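Local atomic coordinates of glycosyltransferase (duf1792) (Streptococcus sanguinis, PDB entry 5V4A), a protein that is a UDP-binding glycosyltransferase domain of GT-D fold, from a longer protein probably needed for export of a serine-rich repeat cell wall protein. Residues A[24-35]-A[201-209]; A[42-50]-A[171-179]. All coordinates share one frame; numbering follows the deposited sequence.

Overall arrangement
Contact 1 joins strand 24-27 and helix 30-35 to helix 201-209. Contact 2 joins the loop at 42-50, with the start of its helix, to the loop 171-179. Their centres lie about 11 Å apart, and both reach the same UDP. Contact 1 holds the diphosphate end through R27, G201 and K205. Contact 2 holds the uracil end, with a face of Y43 against the C5-C6 edge of the base and P172 and A176 at its N3-O4 edge. The two also pack on each other: V206 CG2 is 3.7 Å from L50 CD1, and L35 CD2 is 3.8 Å from F46 CA. Contact 1 is buried in the GT-D fold, and contact 2 partly buried nearer the outside.

Contact 1. Residues A[24-35]-A[201-209]; sequences SVVRFGDGEMDL and GPTAKVLVY. With UDP (uridine-5'-diphosphate), chain C.
Two cationic side chains converge on one phosphate oxygen: R27 and K205 both donate to UDP O2A, with R27 NH2 and K205 NZ 3.4 Å apart. The K205 NZ bond to O2A is 2.9 Å long, while that from R27 NH2 is weak. R27 also reaches the second phosphate, where NH1 and NH2 both donate to O1B. D220 forms salt bridges to both cations, so they are held together by anions from the nucleotide and the protein.

K205 comes off helix 201-209 and bends at chi2 (89°) and chi4 (84°). These bends carry its chain past the backbone of R27 and turn NZ to the phosphate. On the way, K205 CG lies over one face of the F28 ring, 4.0 Å from F28 CE2. K205 CE packs against the E32 carboxylate, 3.3 Å from E32 CD. E32 crosses the lysine chain at about a right angle. G29 N donates to E32 OE1 at 3.0 Å, on the anti lone pair, which ties the carboxylate to the start of helix 30-35. The E32 and K205 charges are beyond salt-bridge range. A water joins them instead, accepting from NZ and lying within hydrogen-bonding distance of E32 OE1 and UDP O1B.

Apolar contacts close both ends. P202 CG meets L35 CD1 at 3.5 Å and lies near E32 OE2. At the other end, V26 CG1 presses on V208 CG1 at 3.4 Å, a tight pair. Beside the phosphates, G201 N donates to UDP O5'. The strand end, G201 backbone and paired cations thus line part of the diphosphate site, whose positive charge probably helps to offset the negative charge of the diphosphate.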
loop_
_atom_site.group_PDB
_atom_site.type_symbol
_atom_site.label_atom_id
_atom_site.label_comp_id
_atom_site.label_asym_id
_atom_site.label_seq_id
_atom_site.Cartn_x
_atom_site.Cartn_y
_atom_site.Cartn_z
ATOM N N SER A 24 -16.285 -0.744 6.444
ATOM C CA SER A 24 -16.896 -1.031 5.159
ATOM C C SER A 24 -16.916 0.241 4.317
ATOM O O SER A 24 -16.746 1.348 4.828
ATOM C CB SER A 24 -18.319 -1.553 5.363
ATOM O OG SER A 24 -18.311 -2.852 5.915
ATOM N N VAL A 25 -17.195 0.106 3.016
ATOM C CA VAL A 25 -17.221 1.293 2.167
ATOM C C VAL A 25 -18.332 1.188 1.135
ATOM O O VAL A 25 -18.578 0.112 0.585
ATOM C CB VAL A 25 -15.865 1.526 1.472
ATOM C CG1 VAL A 25 -15.540 0.388 0.523
ATOM C CG2 VAL A 25 -15.896 2.840 0.724
ATOM N N VAL A 26 -18.992 2.326 0.887
ATOM C CA VAL A 26 -19.965 2.500 -0.190
ATOM C C VAL A 26 -19.592 3.758 -0.959
ATOM O O VAL A 26 -19.297 4.798 -0.359
ATOM C CB VAL A 26 -21.433 2.599 0.292
ATOM C CG1 VAL A 26 -21.951 1.256 0.676
ATOM C CG2 VAL A 26 -21.643 3.653 1.420
ATOM N N ARG A 27 -19.598 3.659 -2.288
ATOM C CA ARG A 27 -19.178 4.746 -3.159
ATOM C C ARG A 27 -20.344 5.120 -4.056
ATOM O O ARG A 27 -21.044 4.246 -4.573
ATOM C CB ARG A 27 -17.967 4.344 -4.022
ATOM C CG ARG A 27 -16.964 3.429 -3.351
ATOM C CD ARG A 27 -15.991 2.812 -4.364
ATOM N NE ARG A 27 -16.758 1.864 -5.163
ATOM C CZ ARG A 27 -17.257 2.133 -6.361
ATOM N NH1 ARG A 27 -16.973 3.297 -6.949
ATOM N NH2 ARG A 27 -18.016 1.229 -6.976
ATOM N N PHE A 28 -20.550 6.409 -4.261
ATOM C CA PHE A 28 -21.596 6.868 -5.166
ATOM C C PHE A 28 -20.945 7.628 -6.299
ATOM O O PHE A 28 -20.136 8.524 -6.058
ATOM C CB PHE A 28 -22.610 7.745 -4.435
ATOM C CG PHE A 28 -23.434 6.987 -3.463
ATOM C CD1 PHE A 28 -23.036 6.868 -2.140
ATOM C CD2 PHE A 28 -24.597 6.356 -3.880
ATOM C CE1 PHE A 28 -23.802 6.148 -1.240
ATOM C CE2 PHE A 28 -25.364 5.633 -3.001
ATOM C CZ PHE A 28 -24.965 5.528 -1.668
ATOM N N GLY A 29 -21.276 7.245 -7.534
ATOM C CA GLY A 29 -20.764 7.931 -8.698
ATOM C C GLY A 29 -21.871 8.547 -9.525
ATOM O O GLY A 29 -22.996 8.727 -9.047
ATOM N N ASP A 30 -21.554 8.877 -10.777
ATOM C CA ASP A 30 -22.505 9.579 -11.629
ATOM C C ASP A 30 -23.721 8.726 -11.968
ATOM O O ASP A 30 -24.814 9.264 -12.159
ATOM C CB ASP A 30 -21.794 10.056 -12.899
ATOM C CG ASP A 30 -20.988 8.961 -13.564
ATOM O OD1 ASP A 30 -20.019 8.462 -12.946
ATOM O OD2 ASP A 30 -21.327 8.590 -14.705
ATOM N N GLY A 31 -23.565 7.404 -12.032
ATOM C CA GLY A 31 -24.699 6.557 -12.350
ATOM C C GLY A 31 -25.723 6.502 -11.236
ATOM O O GLY A 31 -26.920 6.335 -11.494
ATOM N N GLU A 32 -25.268 6.593 -9.979
ATOM C CA GLU A 32 -26.207 6.616 -8.858
ATOM C C GLU A 32 -26.974 7.931 -8.807
ATOM O O GLU A 32 -28.197 7.944 -8.584
ATOM C CB GLU A 32 -25.452 6.372 -7.551
ATOM C CG GLU A 32 -25.041 4.927 -7.350
ATOM C CD GLU A 32 -24.068 4.430 -8.399
ATOM O OE1 GLU A 32 -22.968 5.022 -8.519
ATOM O OE2 GLU A 32 -24.383 3.417 -9.065
ATOM N N MET A 33 -26.279 9.048 -9.036
ATOM C CA MET A 33 -26.960 10.336 -9.095
ATOM C C MET A 33 -27.947 10.375 -10.264
ATOM O O MET A 33 -28.994 11.024 -10.171
ATOM C CB MET A 33 -25.943 11.473 -9.179
ATOM C CG MET A 33 -26.551 12.816 -9.477
ATOM S SD MET A 33 -27.756 13.291 -8.198
ATOM C CE MET A 33 -26.733 13.345 -6.724
ATOM N N ASP A 34 -27.608 9.721 -11.379
ATOM C CA ASP A 34 -28.558 9.574 -12.477
ATOM C C ASP A 34 -29.861 8.952 -11.996
ATOM O O ASP A 34 -30.948 9.426 -12.329
ATOM C CB ASP A 34 -27.952 8.721 -13.592
ATOM C CG ASP A 34 -27.330 9.555 -14.683
ATOM O OD1 ASP A 34 -26.464 9.024 -15.415
ATOM O OD2 ASP A 34 -27.710 10.741 -14.798
ATOM N N LEU A 35 -29.758 7.852 -11.253
ATOM C CA LEU A 35 -30.941 7.163 -10.752
ATOM C C LEU A 35 -31.677 7.985 -9.698
ATOM O O LEU A 35 -32.914 7.964 -9.647
ATOM C CB LEU A 35 -30.543 5.808 -10.179
ATOM C CG LEU A 35 -30.265 4.680 -11.167
ATOM C CD1 LEU A 35 -29.524 3.550 -10.485
ATOM C CD2 LEU A 35 -31.587 4.174 -11.773
ATOM N N GLY A 201 -22.687 -2.349 -9.367
ATOM C CA GLY A 201 -23.373 -1.120 -9.703
ATOM C C GLY A 201 -24.179 -0.562 -8.550
ATOM O O GLY A 201 -23.758 -0.625 -7.384
ATOM N N PRO A 202 -25.368 -0.023 -8.851
ATOM C CA PRO A 202 -26.193 0.583 -7.791
ATOM C C PRO A 202 -26.674 -0.418 -6.746
ATOM O O PRO A 202 -26.875 -0.034 -5.587
ATOM C CB PRO A 202 -27.356 1.214 -8.576
ATOM C CG PRO A 202 -26.876 1.286 -9.997
ATOM C CD PRO A 202 -25.997 0.113 -10.178
ATOM N N THR A 203 -26.873 -1.687 -7.122
ATOM C CA THR A 203 -27.246 -2.710 -6.151
ATOM C C THR A 203 -26.134 -2.942 -5.128
ATOM O O THR A 203 -26.417 -3.266 -3.967
ATOM C CB THR A 203 -27.606 -4.015 -6.867
ATOM O OG1 THR A 203 -28.606 -3.747 -7.861
ATOM C CG2 THR A 203 -28.100 -5.094 -5.898
ATOM N N ALA A 204 -24.875 -2.771 -5.528
ATOM C CA ALA A 204 -23.786 -2.926 -4.567
ATOM C C ALA A 204 -23.945 -1.973 -3.385
ATOM O O ALA A 204 -23.590 -2.321 -2.249
ATOM C CB ALA A 204 -22.435 -2.698 -5.255
ATOM N N LYS A 205 -24.481 -0.774 -3.621
ATOM C CA LYS A 205 -24.512 0.226 -2.556
ATOM C C LYS A 205 -25.556 -0.126 -1.507
ATOM O O LYS A 205 -25.315 0.023 -0.300
ATOM C CB LYS A 205 -24.794 1.609 -3.143
ATOM C CG LYS A 205 -23.660 2.120 -4.029
ATOM C CD LYS A 205 -23.778 1.736 -5.459
ATOM C CE LYS A 205 -22.639 2.342 -6.293
ATOM N NZ LYS A 205 -21.325 1.602 -6.331
ATOM N N VAL A 206 -26.711 -0.611 -1.952
ATOM C CA VAL A 206 -27.747 -1.033 -1.023
ATOM C C VAL A 206 -27.337 -2.314 -0.322
ATOM O O VAL A 206 -27.651 -2.524 0.856
ATOM C CB VAL A 206 -29.073 -1.213 -1.776
ATOM C CG1 VAL A 206 -30.181 -1.481 -0.788
ATOM C CG2 VAL A 206 -29.362 -0.002 -2.647
ATOM N N LEU A 207 -26.675 -3.209 -1.057
ATOM C CA LEU A 207 -26.200 -4.461 -0.490
ATOM C C LEU A 207 -25.215 -4.209 0.645
ATOM O O LEU A 207 -25.385 -4.726 1.759
ATOM C CB LEU A 207 -25.576 -5.312 -1.606
ATOM C CG LEU A 207 -25.123 -6.747 -1.307
ATOM C CD1 LEU A 207 -26.166 -7.536 -0.519
ATOM C CD2 LEU A 207 -24.704 -7.489 -2.578
ATOM N N VAL A 208 -24.168 -3.420 0.381
ATOM C CA VAL A 208 -23.205 -3.150 1.449
ATOM C C VAL A 208 -23.912 -2.528 2.646
ATOM O O VAL A 208 -23.688 -2.930 3.793
ATOM C CB VAL A 208 -22.059 -2.251 0.963
ATOM C CG1 VAL A 208 -21.267 -1.757 2.205
ATOM C CG2 VAL A 208 -21.147 -3.009 0.023
ATOM N N TYR A 209 -24.735 -1.505 2.407
ATOM C CA TYR A 209 -25.422 -0.865 3.530
ATOM C C TYR A 209 -26.220 -1.879 4.337
ATOM O O TYR A 209 -26.108 -1.937 5.572
ATOM C CB TYR A 209 -26.341 0.255 3.047
ATOM C CG TYR A 209 -27.027 0.934 4.208
ATOM C CD1 TYR A 209 -26.481 2.051 4.795
ATOM C CD2 TYR A 209 -28.217 0.434 4.731
ATOM C CE1 TYR A 209 -27.102 2.660 5.880
ATOM C CE2 TYR A 209 -28.841 1.035 5.822
ATOM C CZ TYR A 209 -28.283 2.155 6.378
ATOM O OH TYR A 209 -28.893 2.766 7.454
HETATM N N1 UDP C . -22.932 -4.679 -12.431
HETATM C C2 UDP C . -23.520 -5.916 -12.319
HETATM N N3 UDP C . -24.889 -5.908 -12.269
HETATM C C4 UDP C . -25.717 -4.803 -12.322
HETATM C C5 UDP C . -25.034 -3.554 -12.425
HETATM C C6 UDP C . -23.685 -3.529 -12.463
HETATM O O2 UDP C . -22.879 -6.955 -12.270
HETATM O O4 UDP C . -26.951 -4.955 -12.253
HETATM C "C1'" UDP C . -21.445 -4.626 -12.413
HETATM C "C2'" UDP C . -20.731 -4.324 -13.724
HETATM O "O2'" UDP C . -20.690 -5.473 -14.569
HETATM C "C3'" UDP C . -19.348 -3.897 -13.187
HETATM C "C4'" UDP C . -19.671 -3.268 -11.816
HETATM O "O4'" UDP C . -21.055 -3.583 -11.553
HETATM O "O3'" UDP C . -18.482 -5.002 -12.955
HETATM C "C5'" UDP C . -19.437 -1.780 -11.704
HETATM O "O5'" UDP C . -19.918 -1.231 -10.458
HETATM P PA UDP C . -19.903 0.329 -10.198
HETATM O O1A UDP C . -20.885 1.045 -11.121
HETATM O O2A UDP C . -20.079 0.519 -8.738
HETATM O O3A UDP C . -18.408 0.799 -10.662
HETATM P PB UDP C . -17.546 2.115 -10.436
HETATM O O1B UDP C . -18.449 2.966 -9.534
HETATM O O2B UDP C . -17.464 2.725 -11.855
HETATM O O3B UDP C . -16.218 1.808 -9.812
HETATM O O HOH W 1 -20.346 3.826 -7.807
#

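Contact 2. Residues A[42-50]-A[171-179]. With UDP (uridine-5'-diphosphate), chain C.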
loop_
_atom_site.group_PDB
_atom_site.type_symbol
_atom_site.label_atom_id
_atom_site.label_comp_id
_atom_site.label_asym_id
_atom_site.label_seq_id
_atom_site.Cartn_x
_atom_site.Cartn_y
_atom_site.Cartn_z
ATOM N N VAL A 42 -27.451 2.347 -17.967
ATOM C CA VAL A 42 -27.351 1.261 -18.942
ATOM C C VAL A 42 -27.486 -0.107 -18.279
ATOM O O VAL A 42 -28.223 -0.969 -18.773
ATOM C CB VAL A 42 -26.052 1.374 -19.760
ATOM C CG1 VAL A 42 -25.861 0.120 -20.616
ATOM C CG2 VAL A 42 -26.118 2.596 -20.667
ATOM N N TYR A 43 -26.820 -0.340 -17.142
ATOM C CA TYR A 43 -26.992 -1.647 -16.521
ATOM C C TYR A 43 -27.894 -1.614 -15.283
ATOM O O TYR A 43 -27.905 -2.575 -14.508
ATOM C CB TYR A 43 -25.645 -2.315 -16.197
ATOM C CG TYR A 43 -24.641 -1.544 -15.373
ATOM C CD1 TYR A 43 -24.995 -0.954 -14.175
ATOM C CD2 TYR A 43 -23.294 -1.510 -15.749
ATOM C CE1 TYR A 43 -24.049 -0.273 -13.399
ATOM C CE2 TYR A 43 -22.351 -0.848 -14.993
ATOM C CZ TYR A 43 -22.728 -0.227 -13.816
ATOM O OH TYR A 43 -21.783 0.439 -13.064
ATOM N N GLN A 44 -28.711 -0.578 -15.119
ATOM C CA GLN A 44 -29.738 -0.607 -14.074
ATOM C C GLN A 44 -30.900 0.292 -14.464
ATOM O O GLN A 44 -30.735 1.511 -14.538
ATOM C CB GLN A 44 -29.160 -0.192 -12.723
ATOM C CG GLN A 44 -30.224 -0.212 -11.624
ATOM C CD GLN A 44 -30.874 -1.580 -11.454
ATOM O OE1 GLN A 44 -30.219 -2.542 -11.053
ATOM N NE2 GLN A 44 -32.181 -1.668 -11.752
ATOM N N ASP A 45 -32.070 -0.314 -14.714
ATOM C CA ASP A 45 -33.282 0.451 -14.970
ATOM C C ASP A 45 -33.752 1.186 -13.715
ATOM O O ASP A 45 -33.550 0.734 -12.582
ATOM C CB ASP A 45 -34.440 -0.447 -15.436
ATOM C CG ASP A 45 -34.150 -1.189 -16.734
ATOM O OD1 ASP A 45 -33.145 -0.879 -17.415
ATOM O OD2 ASP A 45 -34.962 -2.076 -17.082
ATOM N N PHE A 46 -34.433 2.308 -13.933
ATOM C CA PHE A 46 -35.015 3.039 -12.822
ATOM C C PHE A 46 -35.972 2.146 -12.045
ATOM O O PHE A 46 -36.804 1.438 -12.628
ATOM C CB PHE A 46 -35.755 4.287 -13.318
ATOM C CG PHE A 46 -36.590 4.949 -12.254
ATOM C CD1 PHE A 46 -37.962 4.772 -12.229
ATOM C CD2 PHE A 46 -36.003 5.742 -11.271
ATOM C CE1 PHE A 46 -38.742 5.378 -11.240
ATOM C CE2 PHE A 46 -36.771 6.345 -10.274
ATOM C CZ PHE A 46 -38.145 6.168 -10.268
ATOM N N ASP A 47 -35.846 2.194 -10.726
ATOM C CA ASP A 47 -36.713 1.535 -9.761
ATOM C C ASP A 47 -36.889 2.537 -8.631
ATOM O O ASP A 47 -35.893 3.047 -8.108
ATOM C CB ASP A 47 -36.108 0.224 -9.253
ATOM C CG ASP A 47 -36.951 -0.440 -8.170
ATOM O OD1 ASP A 47 -37.092 0.137 -7.070
ATOM O OD2 ASP A 47 -37.449 -1.561 -8.407
ATOM N N PRO A 48 -38.123 2.900 -8.276
ATOM C CA PRO A 48 -38.304 3.957 -7.273
ATOM C C PRO A 48 -37.785 3.563 -5.899
ATOM O O PRO A 48 -37.344 4.434 -5.137
ATOM C CB PRO A 48 -39.825 4.178 -7.265
ATOM C CG PRO A 48 -40.373 2.865 -7.714
ATOM C CD PRO A 48 -39.406 2.357 -8.744
ATOM N N GLU A 49 -37.863 2.281 -5.535
ATOM C CA GLU A 49 -37.352 1.866 -4.235
ATOM C C GLU A 49 -35.829 1.984 -4.177
ATOM O O GLU A 49 -35.283 2.446 -3.172
ATOM C CB GLU A 49 -37.816 0.448 -3.917
ATOM C CG GLU A 49 -39.272 0.405 -3.457
ATOM C CD GLU A 49 -39.803 -1.001 -3.277
ATOM O OE1 GLU A 49 -39.519 -1.865 -4.135
ATOM O OE2 GLU A 49 -40.508 -1.242 -2.275
ATOM N N LEU A 50 -35.142 1.580 -5.250
ATOM C CA LEU A 50 -33.692 1.730 -5.342
ATOM C C LEU A 50 -33.269 3.193 -5.235
ATOM O O LEU A 50 -32.414 3.545 -4.413
ATOM C CB LEU A 50 -33.201 1.128 -6.663
ATOM C CG LEU A 50 -31.741 1.356 -7.023
ATOM C CD1 LEU A 50 -30.864 0.843 -5.940
ATOM C CD2 LEU A 50 -31.384 0.682 -8.348
ATOM N N CYS A 171 -24.400 -12.871 -9.919
ATOM C CA CYS A 171 -25.662 -12.134 -9.941
ATOM C C CYS A 171 -25.998 -11.716 -11.363
ATOM O O CYS A 171 -25.167 -11.922 -12.258
ATOM C CB CYS A 171 -25.536 -10.911 -9.038
ATOM S SG CYS A 171 -25.071 -11.351 -7.363
ATOM N N PRO A 172 -27.182 -11.140 -11.632
ATOM C CA PRO A 172 -27.417 -10.566 -12.965
ATOM C C PRO A 172 -26.408 -9.472 -13.278
ATOM O O PRO A 172 -26.076 -8.640 -12.427
ATOM C CB PRO A 172 -28.844 -10.004 -12.869
ATOM C CG PRO A 172 -29.503 -10.826 -11.831
ATOM C CD PRO A 172 -28.419 -11.130 -10.818
ATOM N N SER A 173 -25.929 -9.478 -14.525
ATOM C CA SER A 173 -24.989 -8.463 -14.999
ATOM C C SER A 173 -25.627 -7.086 -15.119
ATOM O O SER A 173 -24.908 -6.079 -15.159
ATOM C CB SER A 173 -24.404 -8.886 -16.347
ATOM O OG SER A 173 -25.428 -9.023 -17.312
ATOM N N ARG A 174 -26.951 -7.024 -15.202
ATOM C CA ARG A 174 -27.677 -5.767 -15.243
ATOM C C ARG A 174 -28.977 -5.980 -14.492
ATOM O O ARG A 174 -29.442 -7.111 -14.350
ATOM C CB ARG A 174 -27.971 -5.326 -16.691
ATOM C CG ARG A 174 -28.863 -6.296 -17.436
ATOM C CD ARG A 174 -28.937 -5.918 -18.915
ATOM N NE ARG A 174 -30.050 -6.569 -19.613
ATOM C CZ ARG A 174 -31.295 -6.100 -19.643
ATOM N NH1 ARG A 174 -31.598 -4.964 -19.023
ATOM N NH2 ARG A 174 -32.241 -6.761 -20.310
ATOM N N ASN A 175 -29.564 -4.883 -14.012
ATOM C CA ASN A 175 -30.836 -4.947 -13.288
ATOM C C ASN A 175 -30.765 -5.935 -12.115
ATOM O O ASN A 175 -31.694 -6.708 -11.868
ATOM C CB ASN A 175 -31.977 -5.331 -14.234
ATOM C CG ASN A 175 -32.326 -4.238 -15.235
ATOM O OD1 ASN A 175 -31.864 -3.098 -15.145
ATOM N ND2 ASN A 175 -33.132 -4.600 -16.221
ATOM N N ALA A 176 -29.636 -5.940 -11.398
ATOM C CA ALA A 176 -29.486 -6.874 -10.282
ATOM C C ALA A 176 -30.379 -6.510 -9.105
ATOM O O ALA A 176 -30.650 -7.369 -8.255
ATOM C CB ALA A 176 -28.033 -6.932 -9.800
ATOM N N TYR A 177 -30.828 -5.261 -9.034
ATOM C CA TYR A 177 -31.624 -4.843 -7.888
ATOM C C TYR A 177 -32.868 -5.705 -7.710
ATOM O O TYR A 177 -33.320 -5.910 -6.577
ATOM C CB TYR A 177 -32.019 -3.375 -8.007
ATOM C CG TYR A 177 -32.760 -2.916 -6.768
ATOM C CD1 TYR A 177 -32.047 -2.480 -5.656
ATOM C CD2 TYR A 177 -34.160 -2.936 -6.696
ATOM C CE1 TYR A 177 -32.697 -2.074 -4.504
ATOM C CE2 TYR A 177 -34.815 -2.525 -5.539
ATOM C CZ TYR A 177 -34.067 -2.100 -4.449
ATOM O OH TYR A 177 -34.690 -1.688 -3.296
ATOM N N SER A 178 -33.444 -6.224 -8.795
ATOM C CA SER A 178 -34.657 -7.014 -8.603
ATOM C C SER A 178 -34.400 -8.317 -7.850
ATOM O O SER A 178 -35.360 -8.952 -7.403
ATOM C CB SER A 178 -35.323 -7.321 -9.949
ATOM O OG SER A 178 -34.689 -8.398 -10.600
ATOM N N LYS A 179 -33.140 -8.725 -7.694
ATOM C CA LYS A 179 -32.799 -9.945 -6.971
ATOM C C LYS A 179 -32.117 -9.675 -5.628
ATOM O O LYS A 179 -31.567 -10.600 -5.039
ATOM C CB LYS A 179 -31.908 -10.830 -7.845
ATOM C CG LYS A 179 -32.691 -11.602 -8.905
ATOM C CD LYS A 179 -31.853 -12.678 -9.566
ATOM C CE LYS A 179 -32.635 -13.385 -10.679
ATOM N NZ LYS A 179 -33.842 -14.090 -10.158
HETATM N N1 UDP C . -22.932 -4.679 -12.431
HETATM C C2 UDP C . -23.520 -5.916 -12.319
HETATM N N3 UDP C . -24.889 -5.908 -12.269
HETATM C C4 UDP C . -25.717 -4.803 -12.322
HETATM C C5 UDP C . -25.034 -3.554 -12.425
HETATM C C6 UDP C . -23.685 -3.529 -12.463
HETATM O O2 UDP C . -22.879 -6.955 -12.270
HETATM O O4 UDP C . -26.951 -4.955 -12.253
HETATM C "C1'" UDP C . -21.445 -4.626 -12.413
HETATM C "C2'" UDP C . -20.731 -4.324 -13.724
HETATM O "O2'" UDP C . -20.690 -5.473 -14.569
HETATM C "C3'" UDP C . -19.348 -3.897 -13.187
HETATM C "C4'" UDP C . -19.671 -3.268 -11.816
HETATM O "O4'" UDP C . -21.055 -3.583 -11.553
HETATM O "O3'" UDP C . -18.482 -5.002 -12.955
HETATM C "C5'" UDP C . -19.437 -1.780 -11.704
HETATM O "O5'" UDP C . -19.918 -1.231 -10.458
HETATM P PA UDP C . -19.903 0.329 -10.198
HETATM O O1A UDP C . -20.885 1.045 -11.121
HETATM O O2A UDP C . -20.079 0.519 -8.738
HETATM O O3A UDP C . -18.408 0.799 -10.662
HETATM P PB UDP C . -17.546 2.115 -10.436
HETATM O O1B UDP C . -18.449 2.966 -9.534
HETATM O O2B UDP C . -17.464 2.725 -11.855
HETATM O O3B UDP C . -16.218 1.808 -9.812
HETATM O O HOH W 2 -30.371 -3.023 -17.693
HETATM O O HOH W 3 -33.868 -4.059 -11.175
#
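Y43 has chi1 54°, with CG between its backbone N and carbonyl carbon, and this brings one face of the ring to the C5-C6 edge of the uracil, with the two planes steeply inclined. Y177 has CG anti to the backbone N, and its ring lies against L50. Y43 and the 172-176 loop line the uracil end of the UDP site in this GT-D fold domain; Y177 and L50 pack beside it. UDP C6 lies 3.3 Å above the Y43 ring plane, over its centre. At the edge of the base, UDP N3 donates to P172 O, and A176 N donates to UDP O4 at 3.0 Å.

N175 N donates to Y43 O at 2.9 Å, from well above the carbonyl plane. D45 N donates to N175 OD1 at 2.8 Å and is nearly straight (164°). N175 ND2 makes a weak bond to D45 OD2. Q44 NE2 donates in plane to D45 O, and Q44 OE1 weakly accepts from Y177 N. One water bridges V42 O, R174 NH1 and, weakly, N175 OD1.

D47 N-caps helix 48-58, and its carboxylate lies oblique to the Y177 ring, D47 OD1 3.8 Å from Y177 CE2. OD1 accepts from L50 N and, weakly, from E49 N. L50 CB makes a CH-pi contact with Y177, standing 3.8 Å from the ring centroid and only 7° off its normal.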